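Local coordinates for putative polysaccharide binding proteins (DUF1812) (Bacteroides thetaiotaomicron VPI-5482, PDB 3GF8), which is probably a lipid-anchored outer-membrane component of fimbriae, of the FimB/Mfa2 family, inferred to act in fimbrial assembly, with polysaccharide binding only putative, at residues V36-L41 against G84-Y89; F154-Y159 against F271-S276; N168-E173 against L227-S232. All blocks are in the same frame, centred on the assembly; numbering follows the deposited sequence.

Contact 1. Residues V36-L41 against G84-Y89; sequences VDKVEL and GARDSY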
loop_
_atom_site.group_PDB
_atom_site.type_symbol
_atom_site.label_atom_id
_atom_site.label_comp_id
_atom_site.label_asym_id
_atom_site.label_seq_id
_atom_site.Cartn_x
_atom_site.Cartn_y
_atom_site.Cartn_z
ATOM N N VAL A 36 11.671 -1.446 -7.269
ATOM C CA VAL A 36 11.457 -2.728 -6.663
ATOM C C VAL A 36 12.785 -3.434 -6.554
ATOM O O VAL A 36 13.406 -3.732 -7.569
ATOM C CB VAL A 36 10.473 -3.577 -7.478
ATOM C CG1 VAL A 36 10.228 -4.925 -6.778
ATOM C CG2 VAL A 36 9.162 -2.841 -7.655
ATOM N N ASP A 37 13.232 -3.698 -5.336
ATOM C CA ASP A 37 14.503 -4.398 -5.140
ATOM C C ASP A 37 14.380 -5.828 -4.614
ATOM O O ASP A 37 15.381 -6.423 -4.268
ATOM C CB ASP A 37 15.457 -3.579 -4.263
ATOM C CG ASP A 37 15.127 -3.608 -2.766
ATOM O OD1 ASP A 37 14.214 -4.334 -2.253
ATOM O OD2 ASP A 37 15.855 -2.878 -2.070
ATOM N N LYS A 38 13.175 -6.397 -4.578
ATOM C CA LYS A 38 13.049 -7.829 -4.257
ATOM C C LYS A 38 11.741 -8.340 -4.790
ATOM O O LYS A 38 10.690 -7.707 -4.623
ATOM C CB LYS A 38 13.141 -8.056 -2.740
ATOM C CG LYS A 38 12.849 -9.520 -2.277
ATOM C CD LYS A 38 12.888 -9.672 -0.745
ATOM C CE LYS A 38 12.575 -11.085 -0.325
ATOM N NZ LYS A 38 12.463 -11.240 1.149
ATOM N N VAL A 39 11.798 -9.490 -5.452
ATOM C CA VAL A 39 10.594 -10.162 -5.921
ATOM C C VAL A 39 10.651 -11.574 -5.368
ATOM O O VAL A 39 11.741 -12.153 -5.250
ATOM C CB VAL A 39 10.496 -10.127 -7.444
ATOM C CG1 VAL A 39 10.259 -8.705 -7.931
ATOM C CG2 VAL A 39 11.814 -10.688 -8.116
ATOM N N GLU A 40 9.491 -12.124 -5.003
ATOM C CA GLU A 40 9.425 -13.503 -4.613
ATOM C C GLU A 40 8.234 -14.129 -5.318
ATOM O O GLU A 40 7.069 -13.787 -5.050
ATOM C CB GLU A 40 9.346 -13.623 -3.106
ATOM C CG GLU A 40 9.357 -15.087 -2.565
ATOM C CD GLU A 40 9.541 -15.142 -1.031
ATOM O OE1 GLU A 40 8.600 -14.797 -0.256
ATOM O OE2 GLU A 40 10.648 -15.500 -0.605
ATOM N N LEU A 41 8.552 -15.021 -6.254
ATOM C CA LEU A 41 7.552 -15.673 -7.113
ATOM C C LEU A 41 7.075 -16.956 -6.428
ATOM O O LEU A 41 7.885 -17.760 -5.989
ATOM C CB LEU A 41 8.159 -16.025 -8.481
ATOM C CG LEU A 41 7.193 -16.502 -9.581
ATOM C CD1 LEU A 41 6.426 -15.351 -10.169
ATOM C CD2 LEU A 41 7.932 -17.274 -10.679
ATOM N N GLY A 84 9.195 -6.716 -2.553
ATOM C CA GLY A 84 9.581 -5.852 -1.452
ATOM C C GLY A 84 9.457 -6.395 -0.029
ATOM O O GLY A 84 9.863 -5.700 0.884
ATOM N N ALA A 85 8.913 -7.614 0.181
ATOM C CA ALA A 85 8.606 -8.077 1.546
ATOM C C ALA A 85 9.894 -8.469 2.262
ATOM O O ALA A 85 10.631 -9.345 1.807
ATOM C CB ALA A 85 7.574 -9.229 1.573
ATOM N N ARG A 86 10.177 -7.778 3.359
ATOM C CA ARG A 86 11.351 -8.080 4.191
ATOM C C ARG A 86 10.906 -8.166 5.640
ATOM O O ARG A 86 9.918 -8.852 5.926
ATOM C CB ARG A 86 12.454 -7.054 3.958
ATOM C CG ARG A 86 12.983 -7.091 2.520
ATOM C CD ARG A 86 14.073 -6.054 2.348
ATOM N NE ARG A 86 14.538 -5.912 0.977
ATOM C CZ ARG A 86 15.526 -6.609 0.439
ATOM N NH1 ARG A 86 16.168 -7.522 1.148
ATOM N NH2 ARG A 86 15.865 -6.407 -0.827
ATOM N N ASP A 87 11.555 -7.448 6.547
ATOM C CA ASP A 87 11.306 -7.645 7.971
ATOM C C ASP A 87 9.977 -7.201 8.519
ATOM O O ASP A 87 9.631 -7.617 9.609
ATOM C CB ASP A 87 12.380 -6.971 8.787
ATOM C CG ASP A 87 13.710 -7.650 8.627
ATOM O OD1 ASP A 87 13.712 -8.890 8.435
ATOM O OD2 ASP A 87 14.751 -6.951 8.677
ATOM N N SER A 88 9.226 -6.378 7.807
ATOM C CA SER A 88 7.955 -5.904 8.350
ATOM C C SER A 88 6.853 -6.926 8.300
ATOM O O SER A 88 5.855 -6.799 9.036
ATOM C CB SER A 88 7.475 -4.645 7.654
ATOM O OG SER A 88 8.436 -3.617 7.781
ATOM N N TYR A 89 7.031 -7.958 7.482
ATOM C CA TYR A 89 5.929 -8.832 7.167
ATOM C C TYR A 89 6.286 -10.275 7.451
ATOM O O TYR A 89 7.411 -10.675 7.210
ATOM C CB TYR A 89 5.598 -8.682 5.689
ATOM C CG TYR A 89 5.572 -7.260 5.222
ATOM C CD1 TYR A 89 4.484 -6.461 5.494
ATOM C CD2 TYR A 89 6.620 -6.709 4.504
ATOM C CE1 TYR A 89 4.415 -5.147 5.075
ATOM C CE2 TYR A 89 6.552 -5.386 4.059
ATOM C CZ TYR A 89 5.439 -4.609 4.351
ATOM O OH TYR A 89 5.321 -3.266 3.960
#
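Lys38 meets the loop 84-89 twice, once through its backbone and once through its amine. Its carbonyl is the acceptor in a hydrogen bond from Gly84 N to Lys38 O of 2.7 Å. Lys38 sets out toward the loop at CB and runs on fully extended, CG anti to the backbone N (chi1 173°), which carries NZ past Gly84 to Ala85 O. The bond from Lys38 NZ to Ala85 O is also 2.7 Å, and the amine arrives nearly in line with the C=O. Lys38 CD and CE both lie against the same Ala85 O at 3.4 Å. These two bonds help to hold the close part of the contact, where Gly84 and Ala85 are buried and the CA atoms of Lys38 and Gly84 come within 4.9 Å. Gly84 has a positive phi, a backbone shape that favours glycine as the chain leaves strand 75-83.

The outer side is looser and built from charge. Arg86 extends from CG to NE and lays its guanidinium so that Lys38 CD sits over one face, 4.2 Å above the plane. At the edge of the same group, Arg86 NH2 donates to Asp37 OD1 at 3.0 Å in a nearly straight salt bridge (172°). The bond lies in the guanidinium plane, but it meets the carboxylate from above, the two planes being 87° apart, and Asp37 is exposed. Arg86 NH1 has a second acid, Glu57, so the guanidinium is shared between two carboxylates. The contact thus ties the start of strand 38-44 to the loop between strands 75-83 and 89-91. Its chemistry implies that the backbone and lysine-carbonyl bonds help to hold the start of the loop; Asp37 and Glu57 probably balance the Arg86 charge, while Lys38 spends its amine on a backbone carbonyl.

Contact 2. Residues F154-Y159 against F271-S276; sequences FGFQSY and FFLSES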
loop_
_atom_site.group_PDB
_atom_site.type_symbol
_atom_site.label_atom_id
_atom_site.label_comp_id
_atom_site.label_asym_id
_atom_site.label_seq_id
_atom_site.Cartn_x
_atom_site.Cartn_y
_atom_site.Cartn_z
ATOM N N PHE A 154 0.627 14.489 6.231
ATOM C CA PHE A 154 -0.469 15.338 6.655
ATOM C C PHE A 154 0.028 16.653 7.242
ATOM O O PHE A 154 0.941 16.672 8.045
ATOM C CB PHE A 154 -1.342 14.660 7.682
ATOM C CG PHE A 154 -2.125 13.491 7.167
ATOM C CD1 PHE A 154 -2.985 13.626 6.107
ATOM C CD2 PHE A 154 -2.063 12.268 7.795
ATOM C CE1 PHE A 154 -3.746 12.559 5.672
ATOM C CE2 PHE A 154 -2.836 11.193 7.357
ATOM C CZ PHE A 154 -3.670 11.347 6.305
ATOM N N GLY A 155 -0.597 17.746 6.805
ATOM C CA GLY A 155 -0.443 19.060 7.400
ATOM C C GLY A 155 -1.783 19.551 7.923
ATOM O O GLY A 155 -2.848 19.255 7.367
ATOM N N PHE A 156 -1.752 20.293 9.018
ATOM C CA PHE A 156 -2.965 20.802 9.594
ATOM C C PHE A 156 -2.746 22.273 9.865
ATOM O O PHE A 156 -1.860 22.615 10.625
ATOM C CB PHE A 156 -3.299 20.040 10.893
ATOM C CG PHE A 156 -3.401 18.560 10.703
ATOM C CD1 PHE A 156 -2.283 17.774 10.765
ATOM C CD2 PHE A 156 -4.622 17.967 10.436
ATOM C CE1 PHE A 156 -2.373 16.416 10.543
ATOM C CE2 PHE A 156 -4.718 16.612 10.214
ATOM C CZ PHE A 156 -3.608 15.837 10.269
ATOM N N GLN A 157 -3.564 23.130 9.249
ATOM C CA GLN A 157 -3.513 24.578 9.451
ATOM C C GLN A 157 -4.879 25.217 9.621
ATOM O O GLN A 157 -5.928 24.719 9.173
ATOM C CB GLN A 157 -2.903 25.271 8.243
ATOM C CG GLN A 157 -1.608 24.724 7.745
ATOM C CD GLN A 157 -1.260 25.265 6.349
ATOM O OE1 GLN A 157 -1.925 26.170 5.835
ATOM N NE2 GLN A 157 -0.209 24.704 5.737
ATOM N N SER A 158 -4.842 26.378 10.230
ATOM C CA SER A 158 -5.988 27.242 10.321
ATOM C C SER A 158 -6.401 27.695 8.918
ATOM O O SER A 158 -5.564 28.177 8.143
ATOM C CB SER A 158 -5.615 28.470 11.158
ATOM O OG SER A 158 -6.686 29.391 11.161
ATOM N N TYR A 159 -7.686 27.559 8.612
ATOM C CA TYR A 159 -8.219 28.001 7.348
ATOM C C TYR A 159 -8.108 29.512 7.183
ATOM O O TYR A 159 -7.747 29.984 6.116
ATOM C CB TYR A 159 -9.688 27.609 7.204
ATOM C CG TYR A 159 -10.330 28.218 5.980
ATOM C CD1 TYR A 159 -9.991 27.775 4.725
ATOM C CD2 TYR A 159 -11.208 29.296 6.086
ATOM C CE1 TYR A 159 -10.539 28.319 3.610
ATOM C CE2 TYR A 159 -11.760 29.872 4.968
ATOM C CZ TYR A 159 -11.421 29.372 3.732
ATOM O OH TYR A 159 -11.937 29.906 2.597
ATOM N N PHE A 271 -4.971 19.752 5.590
ATOM C CA PHE A 271 -6.256 20.190 6.111
ATOM C C PHE A 271 -6.222 21.642 6.577
ATOM O O PHE A 271 -5.342 22.058 7.373
ATOM C CB PHE A 271 -6.681 19.308 7.280
ATOM C CG PHE A 271 -6.803 17.866 6.914
ATOM C CD1 PHE A 271 -5.687 17.068 6.862
ATOM C CD2 PHE A 271 -8.029 17.319 6.618
ATOM C CE1 PHE A 271 -5.783 15.759 6.518
ATOM C CE2 PHE A 271 -8.132 16.000 6.277
ATOM C CZ PHE A 271 -7.008 15.223 6.224
ATOM N N PHE A 272 -7.192 22.402 6.071
ATOM C CA PHE A 272 -7.435 23.773 6.469
ATOM C C PHE A 272 -8.659 23.766 7.359
ATOM O O PHE A 272 -9.777 23.511 6.890
ATOM C CB PHE A 272 -7.646 24.664 5.249
ATOM C CG PHE A 272 -6.431 24.777 4.414
ATOM C CD1 PHE A 272 -6.094 23.765 3.532
ATOM C CD2 PHE A 272 -5.573 25.843 4.571
ATOM C CE1 PHE A 272 -4.936 23.849 2.790
ATOM C CE2 PHE A 272 -4.406 25.929 3.838
ATOM C CZ PHE A 272 -4.088 24.941 2.949
ATOM N N LEU A 273 -8.444 24.013 8.645
ATOM C CA LEU A 273 -9.486 23.785 9.647
ATOM C C LEU A 273 -10.054 25.069 10.207
ATOM O O LEU A 273 -9.387 26.118 10.249
ATOM C CB LEU A 273 -8.922 22.995 10.802
ATOM C CG LEU A 273 -8.275 21.693 10.399
ATOM C CD1 LEU A 273 -7.315 21.302 11.454
ATOM C CD2 LEU A 273 -9.384 20.682 10.246
ATOM N N SER A 274 -11.301 24.964 10.633
ATOM C CA SER A 274 -11.926 26.003 11.409
ATOM C C SER A 274 -11.364 25.931 12.837
ATOM O O SER A 274 -10.728 24.943 13.241
ATOM C CB SER A 274 -13.445 25.823 11.429
ATOM O OG SER A 274 -13.845 24.750 12.271
ATOM N N GLU A 275 -11.654 26.969 13.591
ATOM C CA GLU A 275 -11.447 26.956 15.044
ATOM C C GLU A 275 -12.119 25.806 15.759
ATOM O O GLU A 275 -11.705 25.438 16.833
ATOM C CB GLU A 275 -11.971 28.250 15.664
ATOM C CG GLU A 275 -11.223 29.465 15.212
ATOM C CD GLU A 275 -11.378 30.639 16.172
ATOM O OE1 GLU A 275 -12.284 30.593 17.051
ATOM O OE2 GLU A 275 -10.571 31.594 16.036
ATOM N N SER A 276 -13.156 25.240 15.175
ATOM C CA SER A 276 -13.866 24.175 15.832
ATOM C C SER A 276 -13.521 22.827 15.204
ATOM O O SER A 276 -14.331 21.920 15.235
ATOM C CB SER A 276 -15.384 24.466 15.799
ATOM O OG SER A 276 -15.818 24.795 14.491
HETATM O O HOH W 1 -9.693 29.014 10.911
#
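Phe271 and Phe156 are partners in a parallel beta bridge, and their side chains run side by side in the same direction. From its CB, 3.8 Å from Gly155 O, the Phe271 side chain passes through CG, which lies 4.1 Å from both Phe156 CD2 and Phe156 CE2. Its CD1 then comes within 3.5 Å of Phe156 CE2, and its CE1 within 3.5 Å of Phe154 CD1, which lies at the Phe271 ring edge. The ring also meets Phe237 edge-to-face. The Phe156 and Phe271 planes are 6° from parallel, yet centroids 5.2 Å apart leave little overlap; the Phe154 ring plane is inclined at 51° to that of Phe271. With an alanine here, Phe154 CD1 and Phe156 CE2 would probably lose the ring they touch, leaving a gap within the cluster.

The backbone ladder alternates: Phe271 N to Gly155 O, Gln157 N to Phe271 O, Leu273 N to Gln157 O and Tyr159 N to Leu273 O, the second almost straight (174°). A water joins Ser158 OG to Leu273 O. The chemistry implies that directional backbone bonds set the register of strands 139-158 and 266-273, while a buried phenylalanine cluster, extended by Leu225, supplies apolar cohesion.

Contact 3. Residues N168-E173 against L227-S232; sequences NDYDYE and LTEKAS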
loop_
_atom_site.group_PDB
_atom_site.type_symbol
_atom_site.label_atom_id
_atom_site.label_comp_id
_atom_site.label_asym_id
_atom_site.label_seq_id
_atom_site.Cartn_x
_atom_site.Cartn_y
_atom_site.Cartn_z
ATOM N N ASN A 168 2.409 19.933 17.575
ATOM C CA ASN A 168 2.846 19.008 18.647
ATOM C C ASN A 168 1.859 18.883 19.810
ATOM O O ASN A 168 2.109 18.114 20.735
ATOM C CB ASN A 168 4.276 19.279 19.141
ATOM C CG ASN A 168 4.732 20.676 18.843
ATOM O OD1 ASN A 168 5.534 20.911 17.893
ATOM N ND2 ASN A 168 4.201 21.637 19.623
ATOM N N ASP A 169 0.719 19.578 19.753
ATOM C CA ASP A 169 -0.292 19.394 20.813
ATOM C C ASP A 169 -1.053 18.042 20.734
ATOM O O ASP A 169 -1.665 17.601 21.715
ATOM C CB ASP A 169 -1.247 20.592 20.831
ATOM C CG ASP A 169 -0.536 21.924 21.177
ATOM O OD1 ASP A 169 0.581 21.912 21.732
ATOM O OD2 ASP A 169 -1.101 22.996 20.881
ATOM N N TYR A 170 -0.960 17.358 19.587
ATOM C CA TYR A 170 -1.819 16.198 19.302
ATOM C C TYR A 170 -1.084 14.914 18.953
ATOM O O TYR A 170 0.034 14.952 18.478
ATOM C CB TYR A 170 -2.720 16.577 18.139
ATOM C CG TYR A 170 -3.363 17.876 18.421
ATOM C CD1 TYR A 170 -4.503 17.930 19.208
ATOM C CD2 TYR A 170 -2.801 19.072 17.972
ATOM C CE1 TYR A 170 -5.089 19.126 19.518
ATOM C CE2 TYR A 170 -3.389 20.263 18.258
ATOM C CZ TYR A 170 -4.538 20.283 19.052
ATOM O OH TYR A 170 -5.149 21.464 19.376
ATOM N N ASP A 171 -1.745 13.793 19.179
ATOM C CA ASP A 171 -1.388 12.534 18.556
ATOM C C ASP A 171 -2.226 12.247 17.295
ATOM O O ASP A 171 -3.382 12.704 17.173
ATOM C CB ASP A 171 -1.617 11.391 19.521
ATOM C CG ASP A 171 -0.702 11.445 20.715
ATOM O OD1 ASP A 171 0.418 12.039 20.609
ATOM O OD2 ASP A 171 -1.138 10.891 21.758
ATOM N N TYR A 172 -1.644 11.438 16.411
ATOM C CA TYR A 172 -2.147 11.195 15.066
ATOM C C TYR A 172 -2.185 9.723 14.808
ATOM O O TYR A 172 -1.173 9.032 15.022
ATOM C CB TYR A 172 -1.214 11.810 14.054
ATOM C CG TYR A 172 -0.927 13.247 14.322
ATOM C CD1 TYR A 172 0.049 13.623 15.250
ATOM C CD2 TYR A 172 -1.663 14.241 13.689
ATOM C CE1 TYR A 172 0.297 14.973 15.516
ATOM C CE2 TYR A 172 -1.394 15.553 13.899
ATOM C CZ TYR A 172 -0.428 15.919 14.853
ATOM O OH TYR A 172 -0.191 17.251 15.087
ATOM N N GLU A 173 -3.341 9.263 14.326
ATOM C CA GLU A 173 -3.547 7.890 13.966
ATOM C C GLU A 173 -4.320 7.709 12.659
ATOM O O GLU A 173 -5.271 8.445 12.372
ATOM C CB GLU A 173 -4.392 7.184 15.038
ATOM C CG GLU A 173 -3.926 7.297 16.462
ATOM C CD GLU A 173 -4.963 6.680 17.383
ATOM O OE1 GLU A 173 -4.992 5.428 17.523
ATOM O OE2 GLU A 173 -5.778 7.454 17.927
ATOM N N LEU A 227 -7.164 12.533 15.312
ATOM C CA LEU A 227 -6.284 13.360 16.108
ATOM C C LEU A 227 -6.806 13.439 17.542
ATOM O O LEU A 227 -7.998 13.642 17.771
ATOM C CB LEU A 227 -6.184 14.767 15.508
ATOM C CG LEU A 227 -5.171 14.974 14.396
ATOM C CD1 LEU A 227 -5.383 14.052 13.169
ATOM C CD2 LEU A 227 -5.208 16.420 13.993
ATOM N N THR A 228 -5.895 13.317 18.504
ATOM C CA THR A 228 -6.239 13.304 19.910
ATOM C C THR A 228 -5.371 14.304 20.634
ATOM O O THR A 228 -4.165 14.375 20.425
ATOM C CB THR A 228 -6.064 11.906 20.528
ATOM O OG1 THR A 228 -6.837 10.962 19.780
ATOM C CG2 THR A 228 -6.541 11.887 22.007
ATOM N N GLU A 229 -5.999 15.125 21.458
ATOM C CA GLU A 229 -5.264 16.159 22.151
ATOM C C GLU A 229 -4.417 15.544 23.261
ATOM O O GLU A 229 -4.929 14.788 24.095
ATOM C CB GLU A 229 -6.231 17.160 22.741
ATOM C CG GLU A 229 -5.564 18.393 23.223
ATOM C CD GLU A 229 -6.552 19.327 23.838
ATOM O OE1 GLU A 229 -7.251 18.903 24.778
ATOM O OE2 GLU A 229 -6.632 20.475 23.371
ATOM N N LYS A 230 -3.124 15.841 23.246
ATOM C CA LYS A 230 -2.236 15.261 24.248
ATOM C C LYS A 230 -2.753 15.668 25.644
ATOM O O LYS A 230 -3.006 14.809 26.503
ATOM C CB LYS A 230 -0.789 15.722 24.047
ATOM C CG LYS A 230 -0.040 15.097 22.888
ATOM C CD LYS A 230 1.212 15.927 22.589
ATOM C CE LYS A 230 2.065 15.337 21.475
ATOM N NZ LYS A 230 3.169 16.270 21.029
ATOM N N ALA A 231 -2.956 16.974 25.838
ATOM C CA ALA A 231 -3.396 17.498 27.143
ATOM C C ALA A 231 -4.627 16.748 27.697
ATOM O O ALA A 231 -4.527 16.041 28.705
ATOM C CB ALA A 231 -3.655 19.007 27.068
ATOM N N SER A 232 -5.766 16.860 27.025
ATOM C CA SER A 232 -7.003 16.301 27.560
ATOM C C SER A 232 -7.142 14.831 27.295
ATOM O O SER A 232 -7.880 14.159 27.988
ATOM C CB SER A 232 -8.200 16.966 26.908
ATOM O OG SER A 232 -8.164 16.732 25.508
HETATM O O HOH W 2 -7.271 21.102 21.109
HETATM O O HOH W 3 -5.317 10.144 17.658
#
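Tyr170 carries CG anti to its carbonyl carbon (chi1 -50°), whereas Glu229, its partner in a non-hydrogen-bonded antiparallel pair, holds CG anti to the backbone N (chi1 -168°). These torsions bring Tyr170 CE1 to 3.8 Å from Glu229 CG. The ring and carboxylate planes are 19° apart. Beyond them a water near the ring plane lies 2.8 Å from Tyr170 OH and close to Glu229 OE2, at a distance so short that its details are doubtful. On the same face of the sheet Tyr172 CD2 packs on Leu227 CG at 3.7 Å.

Asp171 and Thr228 form the hydrogen-bonded pair between them: Asp171 N donates to Thr228 O at 2.8 Å and Thr228 N returns a bond to Asp171 O at 2.9 Å. Lys230 N to Asp169 O carries the bonding one step into the loop after strand 224-229. On the face bearing Thr228, another water links Thr228 OG1 with Glu173 OE2; Glu173 OE1 is hydrogen-bonded to Ser194 OG.

Strands 170-176 and 224-229 are neighbours in the five-stranded sheet. The chemistry implies that backbone bonds align them, with apolar packing where Tyr172 and Leu227 are buried and water-mediated polar links at the more exposed parts.

Overall arrangement
Along the chain, contact 1 closes before contact 2 opens, and contact 3 is nested inside the loop that contact 2 closes. The centres of contacts 2 and 3 are about 14 Å apart, and they touch: Phe156 CE1 is 3.6 Å from Tyr172 CE2, and Phe156 CE2 is 3.8 Å from Leu227 CD2. Through these side chains the strands of contact 2 pack on the five-stranded sheet that holds contact 3. Contact 1 lies apart, its centre about 37 Å from that of contact 2 and about 34 Å from that of contact 3. Strand 139-158, linked through neighbouring strands to strand 38-44 of contact 1, ends in contact 2, consistent with an elongated, beta-rich molecule.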